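Local structure of acid phosphatase (Bacillus anthracis, 2I33) at residues Asp24-Tyr27 against Gln28-Glu32; Ala35-Tyr38 against Gln39-Thr43; Ser74-Gln77 against Ala78-Val81; Lys111-Ser115 against Lys116-Ile120; Lys159-Glu162 against Lys163-Leu167. The protein probably hydrolyses phosphate monoesters at acid pH, as a class C acid phosphatase of the HAD superfamily that holds a magnesium ion. All blocks are in the same frame, centred on the assembly; numbering follows the deposited sequence.

Contact 1: residues Asp24-Tyr27 against Gln28-Glu32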
loop_
_atom_site.group_PDB
_atom_site.type_symbol
_atom_site.label_atom_id
_atom_site.label_comp_id
_atom_site.label_asym_id
_atom_site.label_seq_id
_atom_site.Cartn_x
_atom_site.Cartn_y
_atom_site.Cartn_z
ATOM N N ASP A 24 -2.409 -3.104 -11.546
ATOM C CA ASP A 24 -2.856 -4.502 -11.479
ATOM C C ASP A 24 -1.676 -5.432 -11.360
ATOM O O ASP A 24 -1.691 -6.386 -10.575
ATOM C CB ASP A 24 -3.616 -4.884 -12.748
ATOM C CG ASP A 24 -4.964 -4.233 -12.856
ATOM O OD1 ASP A 24 -5.411 -3.558 -11.905
ATOM O OD2 ASP A 24 -5.590 -4.402 -13.927
ATOM N N LEU A 25 -0.646 -5.130 -12.122
ATOM C CA LEU A 25 0.546 -5.957 -12.159
ATOM C C LEU A 25 1.248 -5.926 -10.794
ATOM O O LEU A 25 1.672 -6.944 -10.279
ATOM C CB LEU A 25 1.461 -5.433 -13.248
ATOM C CG LEU A 25 2.688 -6.269 -13.539
ATOM C CD1 LEU A 25 2.339 -7.674 -13.990
ATOM C CD2 LEU A 25 3.433 -5.552 -14.593
ATOM N N TRP A 26 1.337 -4.741 -10.200
ATOM C CA TRP A 26 1.879 -4.607 -8.847
ATOM C C TRP A 26 1.062 -5.459 -7.872
ATOM O O TRP A 26 1.572 -6.208 -7.041
ATOM C CB TRP A 26 1.811 -3.145 -8.372
ATOM C CG TRP A 26 2.379 -2.926 -7.019
ATOM C CD1 TRP A 26 3.701 -2.804 -6.678
ATOM C CD2 TRP A 26 1.646 -2.796 -5.803
ATOM N NE1 TRP A 26 3.825 -2.609 -5.323
ATOM C CE2 TRP A 26 2.573 -2.582 -4.770
ATOM C CE3 TRP A 26 0.293 -2.839 -5.491
ATOM C CZ2 TRP A 26 2.204 -2.406 -3.463
ATOM C CZ3 TRP A 26 -0.083 -2.649 -4.184
ATOM C CH2 TRP A 26 0.876 -2.467 -3.171
ATOM N N TYR A 27 -0.236 -5.291 -7.944
ATOM C CA TYR A 27 -1.091 -5.955 -6.970
ATOM C C TYR A 27 -0.966 -7.478 -7.099
ATOM O O TYR A 27 -0.939 -8.209 -6.090
ATOM C CB TYR A 27 -2.523 -5.541 -7.210
ATOM C CG TYR A 27 -3.398 -5.966 -6.066
ATOM C CD1 TYR A 27 -3.531 -5.169 -4.948
ATOM C CD2 TYR A 27 -4.078 -7.166 -6.093
ATOM C CE1 TYR A 27 -4.335 -5.559 -3.853
ATOM C CE2 TYR A 27 -4.866 -7.565 -4.999
ATOM C CZ TYR A 27 -4.977 -6.776 -3.886
ATOM O OH TYR A 27 -5.769 -7.155 -2.823
ATOM N N GLN A 28 -0.883 -7.963 -8.336
ATOM C CA GLN A 28 -0.828 -9.396 -8.589
ATOM C C GLN A 28 0.511 -10.050 -8.377
ATOM O O GLN A 28 0.570 -11.254 -8.086
ATOM C CB GLN A 28 -1.243 -9.687 -10.023
ATOM C CG GLN A 28 -2.690 -9.565 -10.212
ATOM C CD GLN A 28 -3.201 -10.411 -11.360
ATOM O OE1 GLN A 28 -2.685 -10.347 -12.480
ATOM N NE2 GLN A 28 -4.203 -11.225 -11.085
ATOM N N THR A 29 1.586 -9.305 -8.567
ATOM C CA THR A 29 2.902 -9.918 -8.587
ATOM C C THR A 29 3.848 -9.388 -7.534
ATOM O O THR A 29 4.818 -10.074 -7.220
ATOM C CB THR A 29 3.603 -9.821 -9.964
ATOM O OG1 THR A 29 4.007 -8.478 -10.193
ATOM C CG2 THR A 29 2.696 -10.276 -11.102
ATOM N N ALA A 30 3.651 -8.152 -7.053
ATOM C CA ALA A 30 4.677 -7.536 -6.224
ATOM C C ALA A 30 4.767 -8.149 -4.848
ATOM O O ALA A 30 3.794 -8.163 -4.100
ATOM C CB ALA A 30 4.484 -6.048 -6.093
ATOM N N GLY A 31 5.961 -8.573 -4.471
ATOM C CA GLY A 31 6.152 -9.009 -3.086
ATOM C C GLY A 31 5.818 -7.901 -2.096
ATOM O O GLY A 31 5.400 -8.153 -0.979
ATOM N N GLU A 32 6.096 -6.645 -2.477
ATOM C CA GLU A 32 5.774 -5.479 -1.655
ATOM C C GLU A 32 4.314 -5.455 -1.280
ATOM O O GLU A 32 3.961 -5.154 -0.134
ATOM C CB GLU A 32 6.119 -4.197 -2.401
ATOM C CG GLU A 32 7.590 -3.893 -2.496
ATOM C CD GLU A 32 8.358 -4.654 -3.577
ATOM O OE1 GLU A 32 7.773 -5.493 -4.299
ATOM O OE2 GLU A 32 9.570 -4.391 -3.658
HETATM O O HOH W 1 1.362 -9.615 -5.131
#
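Trp26 lays one face of its indole over the methyl of Ala30, one helical turn on, at the break where helix 21-29 ends and helix 31-54 begins. Ala30 CB stands 3.7 Å from the centroid of the five-membered ring and 26° off its normal, the geometry of a CH-pi contact; the nearest side-chain pair is Trp26 CD1 to Ala30 CB at 3.4 Å. With CG anti to the backbone N (chi1 -178°), the indole swings toward the C-terminal end of its helix and reaches this methyl. Ala30 has left helical backbone angles and serves as N-cap of the next helix, yet its N still bonds to Trp26 O (2.8 Å). A water donates to both Tyr27 O and Ala30 O, bridging the helix break. The second subunit closes over the site: its Trp222 meets Trp26 edge-to-face, and its Arg196 forms a salt bridge with Glu32. Tyr27, whose OH bonds to Tyr37, turns inward, its side chain about 8 Å from the magnesium ion. On another side of the helix Leu25 O is gripped twice by Thr29, from opposite faces of the carbonyl plane: by the backbone N at 2.9 Å, and by OG1 at 2.8 Å from 40° out of that plane.

Contact 2: residues Ala35-Tyr38 against Gln39-Thr43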
loop_
_atom_site.group_PDB
_atom_site.type_symbol
_atom_site.label_atom_id
_atom_site.label_comp_id
_atom_site.label_asym_id
_atom_site.label_seq_id
_atom_site.Cartn_x
_atom_site.Cartn_y
_atom_site.Cartn_z
ATOM N N ALA A 35 3.807 -8.013 1.347
ATOM C CA ALA A 35 4.386 -7.537 2.591
ATOM C C ALA A 35 3.474 -6.532 3.284
ATOM O O ALA A 35 3.367 -6.494 4.522
ATOM C CB ALA A 35 5.715 -6.921 2.340
ATOM N N LEU A 36 2.809 -5.686 2.485
ATOM C CA LEU A 36 1.882 -4.731 3.039
ATOM C C LEU A 36 0.675 -5.438 3.650
ATOM O O LEU A 36 0.145 -4.993 4.654
ATOM C CB LEU A 36 1.408 -3.757 1.983
ATOM C CG LEU A 36 2.468 -2.698 1.709
ATOM C CD1 LEU A 36 2.417 -2.192 0.267
ATOM C CD2 LEU A 36 2.361 -1.562 2.641
ATOM N N TYR A 37 0.227 -6.525 3.047
ATOM C CA TYR A 37 -0.843 -7.329 3.628
ATOM C C TYR A 37 -0.369 -7.987 4.922
ATOM O O TYR A 37 -1.052 -7.926 5.926
ATOM C CB TYR A 37 -1.405 -8.331 2.623
ATOM C CG TYR A 37 -2.447 -7.658 1.759
ATOM C CD1 TYR A 37 -2.065 -6.947 0.635
ATOM C CD2 TYR A 37 -3.784 -7.648 2.103
ATOM C CE1 TYR A 37 -2.997 -6.272 -0.148
ATOM C CE2 TYR A 37 -4.717 -6.953 1.321
ATOM C CZ TYR A 37 -4.323 -6.277 0.207
ATOM O OH TYR A 37 -5.236 -5.627 -0.577
ATOM N N TYR A 38 0.814 -8.561 4.929
ATOM C CA TYR A 38 1.308 -9.109 6.207
ATOM C C TYR A 38 1.460 -8.003 7.246
ATOM O O TYR A 38 1.171 -8.201 8.437
ATOM C CB TYR A 38 2.633 -9.813 6.014
ATOM C CG TYR A 38 2.500 -11.115 5.311
ATOM C CD1 TYR A 38 1.691 -12.138 5.831
ATOM C CD2 TYR A 38 3.243 -11.393 4.173
ATOM C CE1 TYR A 38 1.600 -13.380 5.187
ATOM C CE2 TYR A 38 3.165 -12.630 3.546
ATOM C CZ TYR A 38 2.328 -13.613 4.045
ATOM O OH TYR A 38 2.249 -14.849 3.420
ATOM N N GLN A 39 1.959 -6.846 6.849
ATOM C CA GLN A 39 2.166 -5.772 7.801
ATOM C C GLN A 39 0.840 -5.364 8.417
ATOM O O GLN A 39 0.720 -5.170 9.624
ATOM C CB GLN A 39 2.742 -4.545 7.104
ATOM C CG GLN A 39 2.882 -3.328 7.991
ATOM C CD GLN A 39 3.878 -2.335 7.418
ATOM O OE1 GLN A 39 5.092 -2.527 7.546
ATOM N NE2 GLN A 39 3.367 -1.318 6.677
ATOM N N GLY A 40 -0.174 -5.252 7.569
ATOM C CA GLY A 40 -1.503 -4.872 8.034
ATOM C C GLY A 40 -2.043 -5.917 9.018
ATOM O O GLY A 40 -2.491 -5.595 10.133
ATOM N N TYR A 41 -1.982 -7.175 8.636
ATOM C CA TYR A 41 -2.505 -8.226 9.508
ATOM C C TYR A 41 -1.666 -8.425 10.757
ATOM O O TYR A 41 -2.216 -8.715 11.840
ATOM C CB TYR A 41 -2.777 -9.516 8.736
ATOM C CG TYR A 41 -4.046 -9.418 7.910
ATOM C CD1 TYR A 41 -5.291 -9.260 8.523
ATOM C CD2 TYR A 41 -3.998 -9.425 6.509
ATOM C CE1 TYR A 41 -6.425 -9.155 7.779
ATOM C CE2 TYR A 41 -5.155 -9.320 5.753
ATOM C CZ TYR A 41 -6.356 -9.164 6.396
ATOM O OH TYR A 41 -7.527 -9.050 5.688
ATOM N N ASN A 42 -0.348 -8.238 10.660
ATOM C CA ASN A 42 0.458 -8.307 11.865
ATOM C C ASN A 42 0.096 -7.202 12.850
ATOM O O ASN A 42 0.025 -7.420 14.057
ATOM C CB ASN A 42 1.937 -8.216 11.537
ATOM C CG ASN A 42 2.453 -9.449 10.843
ATOM O OD1 ASN A 42 1.830 -10.529 10.884
ATOM N ND2 ASN A 42 3.598 -9.304 10.203
ATOM N N THR A 43 -0.071 -6.001 12.307
ATOM C CA THR A 43 -0.377 -4.854 13.118
ATOM C C THR A 43 -1.766 -5.065 13.702
ATOM O O THR A 43 -2.013 -4.795 14.875
ATOM C CB THR A 43 -0.299 -3.581 12.290
ATOM O OG1 THR A 43 1.035 -3.468 11.767
ATOM C CG2 THR A 43 -0.642 -2.377 13.121
#
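The Tyr37 ring receives Tyr41 at its edge: CE2 of Tyr41 comes near the plane of the Tyr37 ring, 4.2 Å from Tyr37 CD2, so the two phenols, one turn apart on helix 31-54, meet without stacking on each other. Stacking is left to Phe214, whose ring lies against that of Tyr37 and also meets Tyr41, with planes about 30° apart. Phe178 adds a further ring beside Tyr41, its plane turned only slightly from it. The backbone that carries the rings is regular, and Tyr41 N reaches Tyr37 O at 3.0 Å in a nearly straight bond (N-H...O 172°). Tyr41 also brings its CD2 to 3.4 Å from Tyr37 O.

A different side of the helix faces the second subunit and mixes amides with apolar groups. Asn42 has CG anti to its own carbonyl carbon (chi1 -70°), which folds the amide back over the preceding turn, with CG 3.0 Å from Tyr38 O. The amide's bonds go elsewhere: ND2 donates to Lys204 O and Phe207 O of the second subunit. Gln39 runs alongside Leu36, its NE2 4.2 Å from Leu36 CD2, and sends that nitrogen to Ile213 O of the second subunit. Thr43 OG1 returns to Gln39 O at 2.8 Å, on the face of the carbonyl opposite to Thr43 N.

Tyr37 OH bonds to Glu68 O and Tyr41 OH to Thr69 O. Two phenol hydroxyls thus bind carbonyls of the DxDx(T/V) loop, the HAD signature whose Asp65 and Asp67 bind magnesium here.

Contact 3: residues Ser74-Gln77 against Ala78-Val81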
loop_
_atom_site.group_PDB
_atom_site.type_symbol
_atom_site.label_atom_id
_atom_site.label_comp_id
_atom_site.label_asym_id
_atom_site.label_seq_id
_atom_site.Cartn_x
_atom_site.Cartn_y
_atom_site.Cartn_z
ATOM N N SER A 74 -7.960 -9.750 -8.109
ATOM C CA SER A 74 -7.157 -9.216 -9.175
ATOM C C SER A 74 -7.280 -10.025 -10.488
ATOM O O SER A 74 -7.134 -9.417 -11.550
ATOM C CB SER A 74 -5.710 -9.005 -8.731
ATOM O OG SER A 74 -5.126 -10.228 -8.432
ATOM N N PRO A 75 -7.562 -11.361 -10.458
ATOM C CA PRO A 75 -7.763 -12.026 -11.770
ATOM C C PRO A 75 -8.874 -11.407 -12.605
ATOM O O PRO A 75 -8.834 -11.466 -13.834
ATOM C CB PRO A 75 -8.131 -13.451 -11.400
ATOM C CG PRO A 75 -7.452 -13.643 -10.035
ATOM C CD PRO A 75 -7.619 -12.344 -9.350
ATOM N N HIS A 76 -9.859 -10.825 -11.940
ATOM C CA HIS A 76 -10.892 -10.135 -12.692
ATOM C C HIS A 76 -10.361 -8.852 -13.340
ATOM O O HIS A 76 -10.656 -8.533 -14.504
ATOM C CB HIS A 76 -12.098 -9.833 -11.842
ATOM C CG HIS A 76 -13.160 -9.132 -12.600
ATOM N ND1 HIS A 76 -13.191 -7.766 -12.719
ATOM C CD2 HIS A 76 -14.172 -9.610 -13.364
ATOM C CE1 HIS A 76 -14.203 -7.426 -13.499
ATOM N NE2 HIS A 76 -14.814 -8.525 -13.898
ATOM N N GLN A 77 -9.560 -8.104 -12.595
ATOM C CA GLN A 77 -8.977 -6.882 -13.140
ATOM C C GLN A 77 -8.046 -7.213 -14.307
ATOM O O GLN A 77 -8.037 -6.507 -15.320
ATOM C CB GLN A 77 -8.243 -6.107 -12.060
ATOM C CG GLN A 77 -9.118 -5.714 -10.865
ATOM C CD GLN A 77 -10.230 -4.744 -11.199
ATOM O OE1 GLN A 77 -11.422 -5.099 -11.171
ATOM N NE2 GLN A 77 -9.861 -3.522 -11.521
ATOM N N ALA A 78 -7.293 -8.297 -14.178
ATOM C CA ALA A 78 -6.455 -8.799 -15.281
ATOM C C ALA A 78 -7.298 -9.112 -16.521
ATOM O O ALA A 78 -6.928 -8.796 -17.646
ATOM C CB ALA A 78 -5.682 -10.020 -14.854
ATOM N N MET A 79 -8.447 -9.748 -16.307
ATOM C CA MET A 79 -9.371 -10.032 -17.394
ATOM C C MET A 79 -9.767 -8.730 -18.086
ATOM O O MET A 79 -9.847 -8.680 -19.309
ATOM C CB MET A 79 -10.613 -10.763 -16.881
ATOM C CG MET A 79 -11.633 -11.118 -17.940
ATOM S SD MET A 79 -12.747 -9.756 -18.356
ATOM C CE MET A 79 -13.541 -9.417 -16.802
ATOM N N SER A 80 -10.018 -7.682 -17.308
ATOM C CA SER A 80 -10.406 -6.411 -17.913
ATOM C C SER A 80 -9.305 -5.829 -18.784
ATOM O O SER A 80 -9.558 -5.301 -19.838
ATOM C CB SER A 80 -10.774 -5.370 -16.864
ATOM O OG SER A 80 -11.981 -5.742 -16.237
ATOM N N VAL A 81 -8.073 -5.917 -18.317
ATOM C CA VAL A 81 -6.934 -5.522 -19.136
ATOM C C VAL A 81 -6.873 -6.328 -20.441
ATOM O O VAL A 81 -6.674 -5.772 -21.525
ATOM C CB VAL A 81 -5.602 -5.669 -18.352
ATOM C CG1 VAL A 81 -4.405 -5.413 -19.252
ATOM C CG2 VAL A 81 -5.575 -4.732 -17.159
HETATM O O HOH W 2 -11.986 -5.095 -13.766
#
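Gln77, Ala78 and His76 have the most surface buried in this part of helix 74-83, and each meets the neighbouring turn differently. His76 lies alongside Met79, both side chains pointing the same way. The methionine, bent at chi2 and chi3, curls its methyl back to the imidazole, so that Met79 CE comes 3.3 Å from His76 NE2. The sulfur is further off: Met79 SD is 5.4 Å from the ring centroid and 27° off the normal. His76 has CG anti to its backbone N (chi1 -180°), which carries the ring along the helix toward this methyl; its NE2 bonds to Tyr89 O, and Trp91 meets the ring edge-to-face.

Gln77 folds at chi2 and places OE1 in the plane of the imidazole, at its edge. One water links that oxygen to the following turn: it is 2.6 Å from Ser80 OG, while its bond to Gln77 OE1 is weak. Ser80 OG has a further partner in Lys85 O.

Ala78 contributes backbone and a compact methyl. Its N meets Ser74 O at 2.9 Å, nearly straight at 169°, and its CB lies 3.6 Å from Pro75 O.

Helix 74-83 packs against helix 21-29, with Ala78 on Gln28 and both Gln77 and Val81 on Asp24. The second subunit also packs on this helix, its Lys247 on Ala78 and its Phe249 on His76.

Contact 4: residues Lys111-Ser115 against Lys116-Ile120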
loop_
_atom_site.group_PDB
_atom_site.type_symbol
_atom_site.label_atom_id
_atom_site.label_comp_id
_atom_site.label_asym_id
_atom_site.label_seq_id
_atom_site.Cartn_x
_atom_site.Cartn_y
_atom_site.Cartn_z
ATOM N N LYS A 111 -8.244 -16.824 11.872
ATOM C CA LYS A 111 -8.256 -17.977 12.735
ATOM C C LYS A 111 -7.766 -17.627 14.138
ATOM O O LYS A 111 -8.278 -18.171 15.114
ATOM C CB LYS A 111 -7.430 -19.118 12.151
ATOM C CG LYS A 111 -8.000 -19.692 10.867
ATOM C CD LYS A 111 -9.364 -20.300 11.009
ATOM C CE LYS A 111 -9.332 -21.661 11.668
ATOM N NZ LYS A 111 -10.715 -22.128 11.932
ATOM N N TYR A 112 -6.784 -16.723 14.237
ATOM C CA TYR A 112 -6.334 -16.258 15.551
ATOM C C TYR A 112 -7.442 -15.535 16.301
ATOM O O TYR A 112 -7.741 -15.803 17.463
ATOM C CB TYR A 112 -5.160 -15.327 15.410
ATOM C CG TYR A 112 -4.675 -14.793 16.731
ATOM C CD1 TYR A 112 -3.871 -15.564 17.562
ATOM C CD2 TYR A 112 -5.004 -13.507 17.149
ATOM C CE1 TYR A 112 -3.425 -15.074 18.776
ATOM C CE2 TYR A 112 -4.561 -13.024 18.367
ATOM C CZ TYR A 112 -3.762 -13.799 19.161
ATOM O OH TYR A 112 -3.296 -13.322 20.383
ATOM N N THR A 113 -8.064 -14.613 15.585
ATOM C CA THR A 113 -9.184 -13.859 16.103
ATOM C C THR A 113 -10.264 -14.800 16.627
ATOM O O THR A 113 -10.748 -14.639 17.758
ATOM C CB THR A 113 -9.713 -12.927 15.012
ATOM O OG1 THR A 113 -8.683 -12.006 14.631
ATOM C CG2 THR A 113 -10.894 -12.167 15.522
ATOM N N GLU A 114 -10.615 -15.800 15.826
ATOM C CA GLU A 114 -11.601 -16.810 16.231
ATOM C C GLU A 114 -11.158 -17.580 17.491
ATOM O O GLU A 114 -11.985 -17.915 18.379
ATOM C CB GLU A 114 -11.839 -17.791 15.091
ATOM C CG GLU A 114 -12.846 -18.873 15.443
ATOM C CD GLU A 114 -13.141 -19.785 14.287
ATOM O OE1 GLU A 114 -12.174 -20.252 13.635
ATOM O OE2 GLU A 114 -14.343 -20.021 14.033
ATOM N N SER A 115 -9.861 -17.849 17.590
ATOM C CA SER A 115 -9.331 -18.591 18.740
ATOM C C SER A 115 -9.454 -17.785 20.030
ATOM O O SER A 115 -9.440 -18.361 21.110
ATOM C CB SER A 115 -7.882 -19.005 18.543
ATOM O OG SER A 115 -6.998 -17.945 18.835
ATOM N N LYS A 116 -9.522 -16.462 19.907
ATOM C CA LYS A 116 -9.626 -15.578 21.072
ATOM C C LYS A 116 -11.062 -15.324 21.460
ATOM O O LYS A 116 -11.334 -14.590 22.411
ATOM C CB LYS A 116 -8.940 -14.244 20.790
ATOM C CG LYS A 116 -7.415 -14.318 20.574
ATOM C CD LYS A 116 -6.736 -14.956 21.776
ATOM C CE LYS A 116 -5.444 -14.277 22.207
ATOM N NZ LYS A 116 -5.209 -14.370 23.674
ATOM N N GLY A 117 -11.987 -15.937 20.723
ATOM C CA GLY A 117 -13.393 -15.785 20.995
ATOM C C GLY A 117 -14.000 -14.497 20.474
ATOM O O GLY A 117 -15.104 -14.112 20.902
ATOM N N VAL A 118 -13.292 -13.847 19.562
ATOM C CA VAL A 118 -13.703 -12.568 19.007
ATOM C C VAL A 118 -14.535 -12.841 17.753
ATOM O O VAL A 118 -14.110 -13.568 16.842
ATOM C CB VAL A 118 -12.475 -11.684 18.683
ATOM C CG1 VAL A 118 -12.871 -10.415 17.910
ATOM C CG2 VAL A 118 -11.702 -11.332 19.955
ATOM N N ASP A 119 -15.696 -12.216 17.694
ATOM C CA ASP A 119 -16.541 -12.314 16.525
ATOM C C ASP A 119 -15.986 -11.528 15.339
ATOM O O ASP A 119 -15.420 -10.449 15.486
ATOM C CB ASP A 119 -17.970 -11.836 16.830
ATOM C CG ASP A 119 -18.795 -12.877 17.582
ATOM O OD1 ASP A 119 -18.565 -14.087 17.335
ATOM O OD2 ASP A 119 -19.686 -12.480 18.388
ATOM N N ILE A 120 -16.168 -12.102 14.159
ATOM C CA ILE A 120 -15.730 -11.494 12.912
ATOM C C ILE A 120 -16.946 -11.126 12.093
ATOM O O ILE A 120 -17.854 -11.943 11.910
ATOM C CB ILE A 120 -14.891 -12.506 12.119
ATOM C CG1 ILE A 120 -13.653 -12.882 12.952
ATOM C CG2 ILE A 120 -14.534 -11.973 10.739
ATOM C CD1 ILE A 120 -12.998 -14.154 12.496
HETATM O O HOH W 3 -14.763 -16.617 17.954
#
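Tyr112 and Lys116 cross at a slant, the lysine chain passing over one face of the phenol as helix 106-115 ends. Lys116 CG stands 4.1 Å from the ring centroid, 23° off the normal and displaced toward the rim, a CH-pi contact. Bends at chi2, chi3 and chi4 then keep the aliphatic chain close to the ring, whose OH is hydrogen-bonded to Asp49. Thr113 faces the interior: CG2, anti to the backbone N, touches Val118 CG1 at 3.6 Å and Ile120 CG1 at 3.8 Å. On the exposed side Lys111 NZ forms a salt bridge with Glu114 OE1 at 2.9 Å.

Gly117, with positive phi (80°), makes the Schellman motif that stops the helix. Thr113 O takes Val118 N at 3.2 Å and Lys116 N from the other face of its plane, while Gly117 N bonds to Glu114 O. Ser115 OG meets Tyr112 O at 2.7 Å, on a lone pair in the carbonyl plane. The chain then enters strand 119-125 of the central parallel sheet.

The chemistry is divided accordingly: apolar branches of Thr113, Val118 and Ile120 pack on strand 59-64, whereas backbone bonds, a serine hydroxyl and surface charges finish the helix end.

Contact 5: residues Lys159-Glu162 against Lys163-Leu167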
loop_
_atom_site.group_PDB
_atom_site.type_symbol
_atom_site.label_atom_id
_atom_site.label_comp_id
_atom_site.label_asym_id
_atom_site.label_seq_id
_atom_site.Cartn_x
_atom_site.Cartn_y
_atom_site.Cartn_z
ATOM N N LYS A 159 -26.403 2.825 0.690
ATOM C CA LYS A 159 -25.238 3.670 0.477
ATOM C C LYS A 159 -24.172 3.333 1.521
ATOM O O LYS A 159 -24.378 3.492 2.715
ATOM N N GLY A 160 -23.014 2.860 1.076
ATOM C CA GLY A 160 -21.909 2.659 1.984
ATOM C C GLY A 160 -22.174 1.531 2.950
ATOM O O GLY A 160 -23.035 0.687 2.712
ATOM N N LYS A 161 -21.439 1.549 4.058
ATOM C CA LYS A 161 -21.442 0.464 5.033
ATOM C C LYS A 161 -21.825 0.892 6.442
ATOM O O LYS A 161 -21.886 0.050 7.337
ATOM C CB LYS A 161 -20.045 -0.150 5.097
ATOM C CG LYS A 161 -19.699 -0.949 3.879
ATOM C CD LYS A 161 -18.228 -1.288 3.881
ATOM C CE LYS A 161 -17.889 -2.275 2.761
ATOM N NZ LYS A 161 -16.507 -2.772 2.860
ATOM N N GLU A 162 -22.044 2.184 6.653
ATOM C CA GLU A 162 -22.248 2.663 8.018
ATOM C C GLU A 162 -23.393 1.919 8.690
ATOM O O GLU A 162 -23.342 1.663 9.904
ATOM C CB GLU A 162 -22.463 4.179 8.064
ATOM C CG GLU A 162 -22.534 4.775 9.488
ATOM C CD GLU A 162 -21.303 4.511 10.368
ATOM O OE1 GLU A 162 -20.154 4.354 9.870
ATOM O OE2 GLU A 162 -21.497 4.485 11.608
ATOM N N LYS A 163 -24.440 1.586 7.934
ATOM C CA LYS A 163 -25.595 0.889 8.506
ATOM C C LYS A 163 -25.218 -0.465 9.119
ATOM O O LYS A 163 -25.681 -0.814 10.216
ATOM C CB LYS A 163 -26.681 0.714 7.443
ATOM C CG LYS A 163 -27.887 -0.064 7.882
ATOM C CD LYS A 163 -28.966 0.007 6.823
ATOM C CE LYS A 163 -30.258 -0.586 7.318
ATOM N NZ LYS A 163 -31.241 -0.691 6.213
ATOM N N ARG A 164 -24.390 -1.225 8.407
ATOM C CA ARG A 164 -23.945 -2.522 8.906
ATOM C C ARG A 164 -22.977 -2.381 10.087
ATOM O O ARG A 164 -23.047 -3.159 11.037
ATOM C CB ARG A 164 -23.350 -3.353 7.760
ATOM C CG ARG A 164 -24.424 -3.879 6.842
ATOM C CD ARG A 164 -23.841 -4.303 5.536
ATOM N NE ARG A 164 -23.691 -3.161 4.625
ATOM C CZ ARG A 164 -22.933 -3.182 3.528
ATOM N NH1 ARG A 164 -22.219 -4.238 3.248
ATOM N NH2 ARG A 164 -22.870 -2.114 2.753
ATOM N N ARG A 165 -22.090 -1.390 10.025
ATOM C CA ARG A 165 -21.158 -1.111 11.132
ATOM C C ARG A 165 -21.947 -0.776 12.374
ATOM O O ARG A 165 -21.677 -1.289 13.466
ATOM C CB ARG A 165 -20.251 0.075 10.827
ATOM C CG ARG A 165 -19.157 -0.231 9.867
ATOM C CD ARG A 165 -18.123 0.888 9.783
ATOM N NE ARG A 165 -18.621 2.071 9.084
ATOM C CZ ARG A 165 -18.342 2.391 7.819
ATOM N NH1 ARG A 165 -17.609 1.605 7.049
ATOM N NH2 ARG A 165 -18.834 3.509 7.303
ATOM N N GLU A 166 -22.949 0.083 12.207
ATOM C CA GLU A 166 -23.730 0.514 13.348
ATOM C C GLU A 166 -24.464 -0.688 13.946
ATOM O O GLU A 166 -24.541 -0.801 15.167
ATOM C CB GLU A 166 -24.689 1.636 12.947
ATOM C CG GLU A 166 -25.340 2.351 14.132
ATOM C CD GLU A 166 -26.475 1.563 14.745
ATOM O OE1 GLU A 166 -27.047 0.703 14.035
ATOM O OE2 GLU A 166 -26.817 1.819 15.928
ATOM N N LEU A 167 -24.991 -1.577 13.095
ATOM C CA LEU A 167 -25.666 -2.795 13.544
ATOM C C LEU A 167 -24.735 -3.656 14.371
ATOM O O LEU A 167 -25.122 -4.144 15.438
ATOM C CB LEU A 167 -26.183 -3.622 12.368
HETATM O O HOH W 4 -24.911 1.723 4.918
HETATM O O HOH W 5 -19.022 3.352 4.240
#
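Lys163 opens the second segment by binding water through its backbone N; the same water lies 2.9 Å from Lys159 O and probably bridges the first turn of helix 162-171 to the loop before it. Arg164 follows, bent at chi3 so that its guanidinium turns back to the loop. NH2 donates to Gly160 O at 2.8 Å; the oxygen sits a little off the guanidinium plane, and the donor comes from above the carbonyl plane (36°). Lys161 CG lies over one face of the same group, 3.6 Å from Arg164 NH2. The other nitrogens of Arg164 are engaged as well, NE with Glu158 in a salt bridge and NH1 with Ser124 O and Leu152 O.

Arg165 bonds through its N to Lys161 O, the N-cap residue, at 3.1 Å. Its guanidinium grips Glu162 side-on, with both donors on one oxygen: Glu162 OE1 is 2.9 Å from NE and 3.0 Å from NH2. That oxygen lies within 2° of the guanidinium plane, although carboxylate and guanidinium are turned 51° apart. NH2 takes the anti lone pair, and NE comes from above the carboxylate plane. One face of the guanidinium rests on the backbone at Lys161 and Glu162, and a second water joins Arg165 NH2 to Lys161 N. Glu166 continues the helix, its N 2.8 Å from Glu162 O.

These bonds to Gly160 O and Lys161 O are consistent with fixing Lys161, whose NZ forms salt bridges with Asp184 and with Asp65, a magnesium ligand. Its place is consistent with the conserved lysine of HAD phosphatase active sites.

Overall arrangement
Contacts 1, 2 and 3 are buried and all touch the second subunit, whereas contacts 4 and 5 are only partly buried and no other chain touches them. Contacts 1 and 2 share helix 31-54 and touch each other; contact 3 docks on contact 1 through Gln28 NE2 and Ser74 OG (3.0 Å). Aromatic rings dominate contacts 1 and 2, while contact 3 mixes imidazole, thioether and water. Contact 4, at a helix end leading into the sheet, separates apolar branches from surface charges. Contact 5, about 31 Å from contact 1 between centres, is held by arginine hydrogen bonds and a salt bridge to Glu162. Both 2 and 5 reach the DxDx(T/V) motif.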